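PDB 5GKE: endonuclease EndoMS from Thermococcus kodakarensis KOD1, which acts as a mismatch restriction endonuclease, binding double-stranded DNA and cutting its strands at an active site that holds a magnesium ion. Local coordinates for residues E27-T32 / V117-D122; G62-H67 / L105-E110; L178-R183 / I211-S216. The protein carries 1 engineered substitution. All coordinates share one frame; numbering follows the deposited sequence.

Interaction 1 (E27-T32 / V117-D122); sequences EEAMLT and VFRAED
Arg-119 runs from its backbone past Ala-29 to the carboxylate of Glu-27. Its CB lies 4.4 Å from Ala-29 CB and its CG 4.1 Å from the same methyl. CD and then NE come up to Glu-27 OE1, which NE meets in a short, almost straight salt-bridge hydrogen bond of 2.5 Å. The carboxylate receives it on its syn side, with the donor 23° out of the carboxylate plane, while the oxygen lies within 3° of the guanidinium plane. NH2 makes a weaker, less certain bond to OE2, whereas NH1 is taken by Asp-4 O and Thr-7 OG1. Val-117 CG1 covers one guanidinium face, 3.7 Å above its plane.

Beside this, Met-30 and Phe-118 form an antiparallel hydrogen-bonded pair: Met-30 N to Phe-118 O and Phe-118 N to Met-30 O each measure 2.8 Å. Their side chains point the same way, and a bend at chi3 (-94°) brings Met-30 CE to 3.7 Å from Ala-120 CB, a methyl that itself sits over the Phe-118 ring. Phe-34 of the second subunit stacks on that ring.

Glu-28, with positive phi, closes helix 14-27 in a Schellman motif, from which strand 30-42 enters the antiparallel sheet of the PH-like domain beside strand 111-118.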
loop_
_atom_site.group_PDB
_atom_site.type_symbol
_atom_site.label_atom_id
_atom_site.label_comp_id
_atom_site.label_asym_id
_atom_site.label_seq_id
_atom_site.Cartn_x
_atom_site.Cartn_y
_atom_site.Cartn_z
ATOM N N GLU A 27 24.878 14.864 -2.673
ATOM C CA GLU A 27 24.615 15.097 -4.093
ATOM C C GLU A 27 23.169 14.867 -4.515
ATOM O O GLU A 27 22.850 14.974 -5.693
ATOM C CB GLU A 27 25.522 14.216 -4.939
ATOM C CG GLU A 27 27.000 14.525 -4.761
ATOM C CD GLU A 27 27.880 13.614 -5.577
ATOM O OE1 GLU A 27 27.570 13.397 -6.767
ATOM O OE2 GLU A 27 28.877 13.106 -5.027
ATOM N N GLU A 28 22.301 14.552 -3.558
ATOM C CA GLU A 28 20.918 14.203 -3.874
ATOM C C GLU A 28 20.876 13.015 -4.837
ATOM O O GLU A 28 20.076 12.994 -5.757
ATOM C CB GLU A 28 20.183 15.391 -4.489
ATOM C CG GLU A 28 19.297 16.169 -3.542
ATOM C CD GLU A 28 18.538 17.282 -4.250
ATOM O OE1 GLU A 28 19.010 17.750 -5.314
ATOM O OE2 GLU A 28 17.467 17.684 -3.748
ATOM N N ALA A 29 21.773 12.053 -4.645
ATOM C CA ALA A 29 21.819 10.863 -5.493
ATOM C C ALA A 29 21.066 9.711 -4.844
ATOM O O ALA A 29 20.581 9.820 -3.721
ATOM C CB ALA A 29 23.275 10.449 -5.773
ATOM N N MET A 30 20.991 8.591 -5.547
ATOM C CA MET A 30 20.407 7.408 -4.951
ATOM C C MET A 30 21.476 6.500 -4.381
ATOM O O MET A 30 22.486 6.209 -5.025
ATOM C CB MET A 30 19.544 6.665 -5.958
ATOM C CG MET A 30 18.196 7.318 -6.105
ATOM S SD MET A 30 16.955 6.187 -6.713
ATOM C CE MET A 30 17.067 6.556 -8.444
ATOM N N LEU A 31 21.243 6.065 -3.154
ATOM C CA LEU A 31 22.147 5.159 -2.499
ATOM C C LEU A 31 21.569 3.770 -2.599
ATOM O O LEU A 31 20.386 3.561 -2.318
ATOM C CB LEU A 31 22.366 5.557 -1.043
ATOM C CG LEU A 31 23.471 4.795 -0.323
ATOM C CD1 LEU A 31 24.791 5.142 -0.954
ATOM C CD2 LEU A 31 23.456 5.158 1.152
ATOM N N THR A 32 22.400 2.824 -3.030
ATOM C CA THR A 32 22.013 1.429 -3.018
ATOM C C THR A 32 23.099 0.620 -2.340
ATOM O O THR A 32 24.273 0.774 -2.646
ATOM C CB THR A 32 21.754 0.884 -4.438
ATOM O OG1 THR A 32 20.712 1.641 -5.052
ATOM C CG2 THR A 32 21.319 -0.565 -4.386
ATOM N N VAL A 117 26.442 4.705 -5.721
ATOM C CA VAL A 117 25.838 6.013 -5.790
ATOM C C VAL A 117 25.350 6.211 -7.201
ATOM O O VAL A 117 26.117 6.092 -8.157
ATOM C CB VAL A 117 26.826 7.120 -5.390
ATOM C CG1 VAL A 117 26.250 8.487 -5.686
ATOM C CG2 VAL A 117 27.176 6.992 -3.929
ATOM N N PHE A 118 24.063 6.497 -7.334
ATOM C CA PHE A 118 23.460 6.623 -8.641
ATOM C C PHE A 118 22.900 8.027 -8.762
ATOM O O PHE A 118 21.895 8.357 -8.140
ATOM C CB PHE A 118 22.377 5.548 -8.819
ATOM C CG PHE A 118 21.651 5.591 -10.148
ATOM C CD1 PHE A 118 22.212 6.185 -11.258
ATOM C CD2 PHE A 118 20.393 5.018 -10.273
ATOM C CE1 PHE A 118 21.527 6.208 -12.462
ATOM C CE2 PHE A 118 19.717 5.041 -11.470
ATOM C CZ PHE A 118 20.282 5.632 -12.563
ATOM N N ARG A 119 23.520 8.851 -9.597
ATOM C CA ARG A 119 23.055 10.215 -9.684
ATOM C C ARG A 119 22.042 10.205 -10.792
ATOM O O ARG A 119 22.365 10.443 -11.948
ATOM C CB ARG A 119 24.230 11.171 -9.973
ATOM C CG ARG A 119 25.509 10.738 -9.246
ATOM C CD ARG A 119 26.781 11.559 -9.515
ATOM N NE ARG A 119 27.676 11.465 -8.353
ATOM C CZ ARG A 119 28.441 10.413 -8.050
ATOM N NH1 ARG A 119 28.475 9.348 -8.846
ATOM N NH2 ARG A 119 29.195 10.427 -6.948
ATOM N N ALA A 120 20.782 10.061 -10.417
ATOM C CA ALA A 120 19.785 9.716 -11.411
ATOM C C ALA A 120 19.113 10.972 -11.864
ATOM O O ALA A 120 18.851 11.865 -11.070
ATOM C CB ALA A 120 18.775 8.720 -10.864
ATOM N N GLU A 121 18.854 11.047 -13.155
ATOM C CA GLU A 121 18.272 12.229 -13.740
ATOM C C GLU A 121 16.940 11.820 -14.335
ATOM O O GLU A 121 16.896 10.926 -15.173
ATOM C CB GLU A 121 19.214 12.802 -14.791
ATOM C CG GLU A 121 18.897 14.200 -15.265
ATOM C CD GLU A 121 19.959 14.727 -16.226
ATOM O OE1 GLU A 121 20.777 13.914 -16.722
ATOM O OE2 GLU A 121 19.978 15.951 -16.479
ATOM N N ASP A 122 15.850 12.366 -13.812
ATOM C CA ASP A 122 14.534 12.027 -14.321
ATOM C C ASP A 122 13.564 13.203 -14.205
ATOM O O ASP A 122 13.289 13.664 -13.101
ATOM C CB ASP A 122 14.044 10.791 -13.560
ATOM C CG ASP A 122 12.735 10.232 -14.083
ATOM O OD1 ASP A 122 12.202 9.310 -13.421
ATOM O OD2 ASP A 122 12.232 10.699 -15.126
#

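Interaction 2 (G62-H67 / L105-E110); sequences GSFLIH and LEVELE
Backbone hydrogen bonds tie Phe-64 to Gln-78 and Leu-105 to Ser-96, so these two residues, which touch through their side chains, have polar backbone partners on different strands. Between the two segments themselves the contact is wholly apolar. The CA atoms of Phe-64 and Leu-105 are 8.9 Å apart, too far for backbone pairing, and the axes of strands 64-67 and 105-109 approach no closer than 10.0 Å while their directions diverge by 51°.

Four side chains fill that distance. Phe-64 holds CG anti to its N (chi1 -164°), which carries the ring across to the other strand; CD2 lies 4.0 Å from Leu-105 CD2, and CZ lies 3.9 Å from Val-107 CG2. Both methyls approach the ring obliquely. Ile-66 reaches out with CD1, which meets Leu-105 CD2 tip to tip at 3.7 Å. The Ile-66 and Val-107 side chains slide past each other in opposite directions, and CD1 comes within 3.9 Å of Val-107 CG2. Ile-66 has a chi2 of 93°, away from a staggered value, and in this rotation CD1 lies against both partners. Each of the two methyls, Leu-105 CD2 and Val-107 CG2, therefore touches both Phe-64 and Ile-66.

Leu-94 and Ile-56 pack against both Phe-64 and Val-107. Alternation along the strands sends Leu-65 and Glu-106 the other way, Leu-65 to His-67 of the second subunit. Leu-105 also packs on a guanine base of the bound DNA. Apolar side chains meeting between non-neighbouring strands of one curled antiparallel sheet are consistent with the hydrophobic interior of the PH-like domain.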
loop_
_atom_site.group_PDB
_atom_site.type_symbol
_atom_site.label_atom_id
_atom_site.label_comp_id
_atom_site.label_asym_id
_atom_site.label_seq_id
_atom_site.Cartn_x
_atom_site.Cartn_y
_atom_site.Cartn_z
ATOM N N GLY A 62 14.465 11.106 1.199
ATOM C CA GLY A 62 14.417 10.508 2.515
ATOM C C GLY A 62 13.768 9.142 2.554
ATOM O O GLY A 62 13.825 8.464 3.578
ATOM N N SER A 63 13.138 8.740 1.453
ATOM C CA SER A 63 12.569 7.396 1.360
ATOM C C SER A 63 13.680 6.375 1.562
ATOM O O SER A 63 14.791 6.517 1.036
ATOM C CB SER A 63 11.875 7.181 0.022
ATOM O OG SER A 63 10.968 8.234 -0.230
ATOM N N PHE A 64 13.368 5.375 2.369
ATOM C CA PHE A 64 14.340 4.434 2.870
ATOM C C PHE A 64 13.691 3.080 2.705
ATOM O O PHE A 64 12.630 2.859 3.284
ATOM C CB PHE A 64 14.667 4.722 4.346
ATOM C CG PHE A 64 15.914 4.046 4.841
ATOM C CD1 PHE A 64 16.930 4.780 5.408
ATOM C CD2 PHE A 64 16.082 2.685 4.713
ATOM C CE1 PHE A 64 18.083 4.162 5.845
ATOM C CE2 PHE A 64 17.238 2.066 5.146
ATOM C CZ PHE A 64 18.237 2.798 5.708
ATOM N N LEU A 65 14.297 2.189 1.915
ATOM C CA LEU A 65 13.714 0.864 1.658
ATOM C C LEU A 65 14.689 -0.263 1.939
ATOM O O LEU A 65 15.822 -0.244 1.466
ATOM C CB LEU A 65 13.242 0.744 0.210
ATOM C CG LEU A 65 12.461 1.907 -0.390
ATOM C CD1 LEU A 65 12.188 1.635 -1.845
ATOM C CD2 LEU A 65 11.167 2.109 0.349
ATOM N N ILE A 66 14.248 -1.244 2.712
ATOM C CA ILE A 66 14.982 -2.499 2.854
ATOM C C ILE A 66 14.196 -3.646 2.186
ATOM O O ILE A 66 13.047 -3.932 2.554
ATOM C CB ILE A 66 15.246 -2.853 4.333
ATOM C CG1 ILE A 66 16.119 -1.792 5.012
ATOM C CG2 ILE A 66 15.910 -4.219 4.440
ATOM C CD1 ILE A 66 15.358 -0.732 5.711
ATOM N N HIS A 67 14.807 -4.302 1.205
ATOM C CA HIS A 67 14.118 -5.363 0.469
ATOM C C HIS A 67 14.773 -6.706 0.676
ATOM O O HIS A 67 15.994 -6.837 0.551
ATOM C CB HIS A 67 14.075 -5.071 -1.024
ATOM C CG HIS A 67 12.938 -4.199 -1.453
ATOM N ND1 HIS A 67 11.656 -4.684 -1.631
ATOM C CD2 HIS A 67 12.893 -2.889 -1.774
ATOM C CE1 HIS A 67 10.873 -3.700 -2.026
ATOM N NE2 HIS A 67 11.594 -2.596 -2.125
ATOM N N LEU A 105 14.508 4.002 12.303
ATOM C CA LEU A 105 14.796 2.765 11.599
ATOM C C LEU A 105 16.294 2.468 11.661
ATOM O O LEU A 105 17.067 3.146 11.051
ATOM C CB LEU A 105 14.327 2.880 10.140
ATOM C CG LEU A 105 14.481 1.643 9.261
ATOM C CD1 LEU A 105 13.826 0.461 9.951
ATOM C CD2 LEU A 105 13.865 1.869 7.894
ATOM N N GLU A 106 16.736 1.449 12.370
ATOM C CA GLU A 106 18.181 1.244 12.426
ATOM C C GLU A 106 18.626 0.070 11.575
ATOM O O GLU A 106 18.132 -1.056 11.747
ATOM C CB GLU A 106 18.642 1.037 13.867
ATOM C CG GLU A 106 18.752 2.315 14.657
ATOM C CD GLU A 106 19.338 2.097 16.031
ATOM O OE1 GLU A 106 19.206 0.972 16.561
ATOM O OE2 GLU A 106 19.930 3.048 16.581
ATOM N N VAL A 107 19.561 0.318 10.658
ATOM C CA VAL A 107 20.107 -0.792 9.882
ATOM C C VAL A 107 21.574 -1.009 10.207
ATOM O O VAL A 107 22.440 -0.230 9.795
ATOM C CB VAL A 107 19.960 -0.578 8.370
ATOM C CG1 VAL A 107 20.493 -1.788 7.621
ATOM C CG2 VAL A 107 18.520 -0.337 8.009
ATOM N N GLU A 108 21.838 -2.095 10.928
ATOM C CA GLU A 108 23.188 -2.470 11.297
ATOM C C GLU A 108 23.858 -3.186 10.135
ATOM O O GLU A 108 23.432 -4.270 9.745
ATOM C CB GLU A 108 23.172 -3.373 12.526
ATOM C CG GLU A 108 24.561 -3.655 13.088
ATOM C CD GLU A 108 24.572 -4.737 14.164
ATOM O OE1 GLU A 108 23.494 -5.047 14.726
ATOM O OE2 GLU A 108 25.667 -5.277 14.441
ATOM N N LEU A 109 24.930 -2.618 9.601
ATOM C CA LEU A 109 25.575 -3.240 8.455
ATOM C C LEU A 109 26.676 -4.160 8.951
ATOM O O LEU A 109 27.721 -3.699 9.392
ATOM C CB LEU A 109 26.137 -2.171 7.531
ATOM C CG LEU A 109 25.102 -1.160 7.052
ATOM C CD1 LEU A 109 25.771 0.008 6.347
ATOM C CD2 LEU A 109 24.127 -1.843 6.119
ATOM N N GLU A 110 26.441 -5.463 8.872
ATOM C CA GLU A 110 27.414 -6.427 9.362
ATOM C C GLU A 110 28.501 -6.703 8.334
ATOM O O GLU A 110 29.668 -6.811 8.683
ATOM C CB GLU A 110 26.721 -7.723 9.753
ATOM C CG GLU A 110 25.730 -7.535 10.870
ATOM C CD GLU A 110 24.991 -8.803 11.206
ATOM O OE1 GLU A 110 24.475 -9.458 10.267
ATOM O OE2 GLU A 110 24.939 -9.142 12.411
#

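Interaction 3 (L178-R183 / I211-S216); sequences LELKRR and ILVAPS. With MG (magnesium ion), chain E; nucleotides of chain C.
Glu-179 and Val-213 lie at the centre of a parallel ladder whose backbone donors and acceptors are matched in turn. Glu-179 N gives its hydrogen to Ile-211 O at 2.9 Å. Val-213 N then donates to Glu-179 O at 2.7 Å, and Val-213 O accepts from Lys-181 N at 2.9 Å. Both residues thus have backbone N and O satisfied across the ladder. Leu-212, between them, turns its backbone bonds to Glu-231 and Arg-233.

A bend at chi2 (63°) swings the Glu-179 carboxylate away from Leu-212, whose CD1 packs on its CG, and both oxygens bind the magnesium ion, OE1 at 2.4 Å. DC6 OP1 of chain C binds the metal at the same distance of 2.4 Å, and Gln-192 belongs to the same metal site. Lys-181 NZ donates to that OP1 at a short 2.5 Å and is also salt-bridged to Glu-179 OE1, the hydrogen bond within that pair being weak. Glu-179 on the strand and Lys-181 just past its end, two residues apart in sequence, match the E-x-K part of the PD-(D/E)XK nuclease motif.

Farther along, Arg-182 NH1 reaches DG9 OP2 at 2.8 Å but weakly (129° at the hydrogen), its NE and NH2 going to Gly-130 O and to Arg-44 O of the second subunit. Arg-183 NH1 meets DG9 OP1 at 3.2 Å, straighter (165°), while NH2 pairs with Glu-186. With a leucine at Arg-182, the Gly-130 and Arg-44 carbonyls would probably lose a donor and the phosphate a positive partner.

Helix 187-204, the connection of this beta-alpha-beta unit, packs on the Glu-179 and Leu-212 face; helix 132-141 covers Leu-178 and Leu-180 on the other.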
loop_
_atom_site.group_PDB
_atom_site.type_symbol
_atom_site.label_atom_id
_atom_site.label_comp_id
_atom_site.label_asym_id
_atom_site.label_seq_id
_atom_site.Cartn_x
_atom_site.Cartn_y
_atom_site.Cartn_z
ATOM N N LEU A 178 -23.735 8.558 -6.465
ATOM C CA LEU A 178 -22.968 7.506 -7.127
ATOM C C LEU A 178 -21.758 7.171 -6.268
ATOM O O LEU A 178 -21.076 8.076 -5.768
ATOM C CB LEU A 178 -22.500 7.925 -8.511
ATOM C CG LEU A 178 -23.476 8.334 -9.608
ATOM C CD1 LEU A 178 -22.679 8.492 -10.902
ATOM C CD2 LEU A 178 -24.611 7.327 -9.770
ATOM N N GLU A 179 -21.524 5.875 -6.062
ATOM C CA GLU A 179 -20.245 5.397 -5.547
ATOM C C GLU A 179 -19.535 4.612 -6.655
ATOM O O GLU A 179 -20.095 3.668 -7.209
ATOM C CB GLU A 179 -20.433 4.538 -4.298
ATOM C CG GLU A 179 -19.134 3.902 -3.773
ATOM C CD GLU A 179 -18.089 4.914 -3.305
ATOM O OE1 GLU A 179 -16.935 4.501 -3.052
ATOM O OE2 GLU A 179 -18.411 6.118 -3.167
ATOM N N LEU A 180 -18.324 5.034 -6.998
ATOM C CA LEU A 180 -17.576 4.424 -8.095
ATOM C C LEU A 180 -16.491 3.510 -7.565
ATOM O O LEU A 180 -15.890 3.792 -6.519
ATOM C CB LEU A 180 -16.935 5.486 -8.991
ATOM C CG LEU A 180 -17.748 6.732 -9.324
ATOM C CD1 LEU A 180 -16.938 7.706 -10.207
ATOM C CD2 LEU A 180 -19.061 6.342 -9.985
ATOM N N LYS A 181 -16.258 2.415 -8.286
ATOM C CA LYS A 181 -15.090 1.557 -8.078
ATOM C C LYS A 181 -14.525 1.124 -9.410
ATOM O O LYS A 181 -15.261 0.594 -10.254
ATOM C CB LYS A 181 -15.431 0.321 -7.247
ATOM C CG LYS A 181 -15.831 0.629 -5.823
ATOM C CD LYS A 181 -14.722 1.326 -5.055
ATOM C CE LYS A 181 -15.256 1.858 -3.733
ATOM N NZ LYS A 181 -14.352 2.830 -3.072
ATOM N N ARG A 182 -13.219 1.318 -9.584
ATOM C CA ARG A 182 -12.525 0.953 -10.825
ATOM C C ARG A 182 -12.385 -0.556 -10.956
ATOM O O ARG A 182 -12.088 -1.074 -12.018
ATOM C CB ARG A 182 -11.131 1.615 -10.896
ATOM C CG ARG A 182 -10.125 1.158 -9.838
ATOM C CD ARG A 182 -8.697 1.609 -10.189
ATOM N NE ARG A 182 -8.438 1.352 -11.600
ATOM C CZ ARG A 182 -8.129 0.156 -12.091
ATOM N NH1 ARG A 182 -7.991 -0.881 -11.284
ATOM N NH2 ARG A 182 -7.948 0.004 -13.385
ATOM N N ARG A 183 -12.594 -1.260 -9.855
ATOM C CA ARG A 183 -12.456 -2.696 -9.858
ATOM C C ARG A 183 -13.672 -3.292 -9.163
ATOM O O ARG A 183 -14.537 -2.551 -8.682
ATOM C CB ARG A 183 -11.146 -3.110 -9.174
ATOM C CG ARG A 183 -11.072 -2.761 -7.701
ATOM C CD ARG A 183 -9.747 -3.157 -7.071
ATOM N NE ARG A 183 -9.911 -3.454 -5.643
ATOM C CZ ARG A 183 -8.926 -3.814 -4.821
ATOM N NH1 ARG A 183 -7.685 -3.922 -5.273
ATOM N NH2 ARG A 183 -9.182 -4.070 -3.542
ATOM N N ILE A 211 -26.428 4.556 -5.999
ATOM C CA ILE A 211 -26.055 3.682 -7.098
ATOM C C ILE A 211 -24.586 3.324 -7.002
ATOM O O ILE A 211 -23.724 4.202 -6.959
ATOM C CB ILE A 211 -26.313 4.315 -8.471
ATOM C CG1 ILE A 211 -27.755 4.792 -8.598
ATOM C CG2 ILE A 211 -25.977 3.322 -9.576
ATOM C CD1 ILE A 211 -28.119 5.202 -10.014
ATOM N N LEU A 212 -24.310 2.028 -6.951
ATOM C CA LEU A 212 -22.942 1.553 -6.992
ATOM C C LEU A 212 -22.558 1.368 -8.448
ATOM O O LEU A 212 -23.272 0.734 -9.219
ATOM C CB LEU A 212 -22.775 0.248 -6.213
ATOM C CG LEU A 212 -21.369 -0.363 -6.190
ATOM C CD1 LEU A 212 -20.315 0.646 -5.799
ATOM C CD2 LEU A 212 -21.354 -1.489 -5.216
ATOM N N VAL A 213 -21.445 1.958 -8.833
ATOM C CA VAL A 213 -21.038 1.917 -10.219
ATOM C C VAL A 213 -19.655 1.276 -10.265
ATOM O O VAL A 213 -18.672 1.847 -9.794
ATOM C CB VAL A 213 -21.044 3.345 -10.840
ATOM C CG1 VAL A 213 -20.636 3.316 -12.297
ATOM C CG2 VAL A 213 -22.415 3.976 -10.688
ATOM N N ALA A 214 -19.587 0.075 -10.813
ATOM C CA ALA A 214 -18.340 -0.667 -10.859
ATOM C C ALA A 214 -18.412 -1.680 -11.997
ATOM O O ALA A 214 -19.455 -1.833 -12.619
ATOM C CB ALA A 214 -18.098 -1.355 -9.521
ATOM N N PRO A 215 -17.302 -2.360 -12.295
ATOM C CA PRO A 215 -17.408 -3.419 -13.311
ATOM C C PRO A 215 -18.130 -4.690 -12.826
ATOM O O PRO A 215 -18.589 -5.463 -13.658
ATOM C CB PRO A 215 -15.943 -3.712 -13.668
ATOM C CG PRO A 215 -15.118 -3.069 -12.604
ATOM C CD PRO A 215 -15.910 -1.932 -12.072
ATOM N N SER A 216 -18.240 -4.880 -11.512
ATOM C CA SER A 216 -18.864 -6.069 -10.922
ATOM C C SER A 216 -18.864 -5.957 -9.395
ATOM O O SER A 216 -18.271 -5.030 -8.844
ATOM C CB SER A 216 -18.131 -7.348 -11.341
ATOM O OG SER A 216 -16.800 -7.343 -10.852
HETATM MG MG MG E . -15.934 6.650 -2.871
ATOM P P DG C 9 -5.958 -1.653 -8.286
ATOM O OP1 DG C 9 -6.613 -2.976 -8.176
ATOM O OP2 DG C 9 -6.702 -0.490 -8.807
ATOM O "O5'" DG C 9 -5.378 -1.291 -6.848
ATOM C "C5'" DG C 9 -4.682 -2.275 -6.102
ATOM C "C4'" DG C 9 -3.293 -1.790 -5.721
ATOM O "O4'" DG C 9 -3.398 -0.663 -4.820
ATOM C "C3'" DG C 9 -2.426 -2.842 -5.031
ATOM O "O3'" DG C 9 -1.364 -3.230 -5.898
ATOM C "C2'" DG C 9 -1.890 -2.162 -3.775
ATOM C "C1'" DG C 9 -2.815 -0.971 -3.577
ATOM N N9 DG C 9 -3.875 -1.164 -2.588
ATOM C C8 DG C 9 -5.235 -1.154 -2.818
ATOM N N7 DG C 9 -5.952 -1.306 -1.729
ATOM C C5 DG C 9 -5.006 -1.412 -0.711
ATOM C C6 DG C 9 -5.181 -1.596 0.686
ATOM O O6 DG C 9 -6.246 -1.703 1.333
ATOM N N1 DG C 9 -3.963 -1.662 1.347
ATOM C C2 DG C 9 -2.729 -1.561 0.745
ATOM N N2 DG C 9 -1.664 -1.642 1.561
ATOM N N3 DG C 9 -2.548 -1.391 -0.561
ATOM C C4 DG C 9 -3.723 -1.329 -1.227
ATOM P P DC C 6 -12.788 5.605 -2.143
ATOM O OP1 DC C 6 -13.911 5.339 -3.071
ATOM O OP2 DC C 6 -12.505 4.638 -1.063
ATOM O "O5'" DC C 6 -11.488 5.763 -3.051
ATOM C "C5'" DC C 6 -11.490 6.734 -4.086
ATOM C "C4'" DC C 6 -10.140 6.822 -4.758
ATOM O "O4'" DC C 6 -9.112 7.062 -3.767
ATOM C "C3'" DC C 6 -9.703 5.572 -5.504
ATOM O "O3'" DC C 6 -8.900 5.962 -6.604
ATOM C "C2'" DC C 6 -8.891 4.831 -4.448
ATOM C "C1'" DC C 6 -8.186 5.994 -3.771
ATOM N N1 DC C 6 -7.768 5.744 -2.355
ATOM C C2 DC C 6 -6.424 5.881 -1.999
ATOM O O2 DC C 6 -5.598 6.168 -2.871
ATOM N N3 DC C 6 -6.060 5.680 -0.709
ATOM C C4 DC C 6 -6.989 5.370 0.208
ATOM N N4 DC C 6 -6.585 5.179 1.471
ATOM C C5 DC C 6 -8.366 5.234 -0.135
ATOM C C6 DC C 6 -8.709 5.435 -1.413
#

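Overall arrangement
Interactions 1 and 2 both belong to the N-terminal PH-like domain, with centres 16 Å apart and no touching atoms. In sequence, both segments of interaction 2 fall between those of interaction 1, and the successive strands 103-109 and 111-118 each pair with strand 30-42. Interaction 1 joins neighbouring strands, whereas interaction 2 spans the interior of the same curled sheet; both reach the second subunit. Interaction 3 follows later in the chain, in the C-terminal nuclease domain and its separate mixed sheet, about 40 Å from the centres of the other two. Metal binding is thus set well apart from the N-terminal contacts, although DNA lies close to both domains.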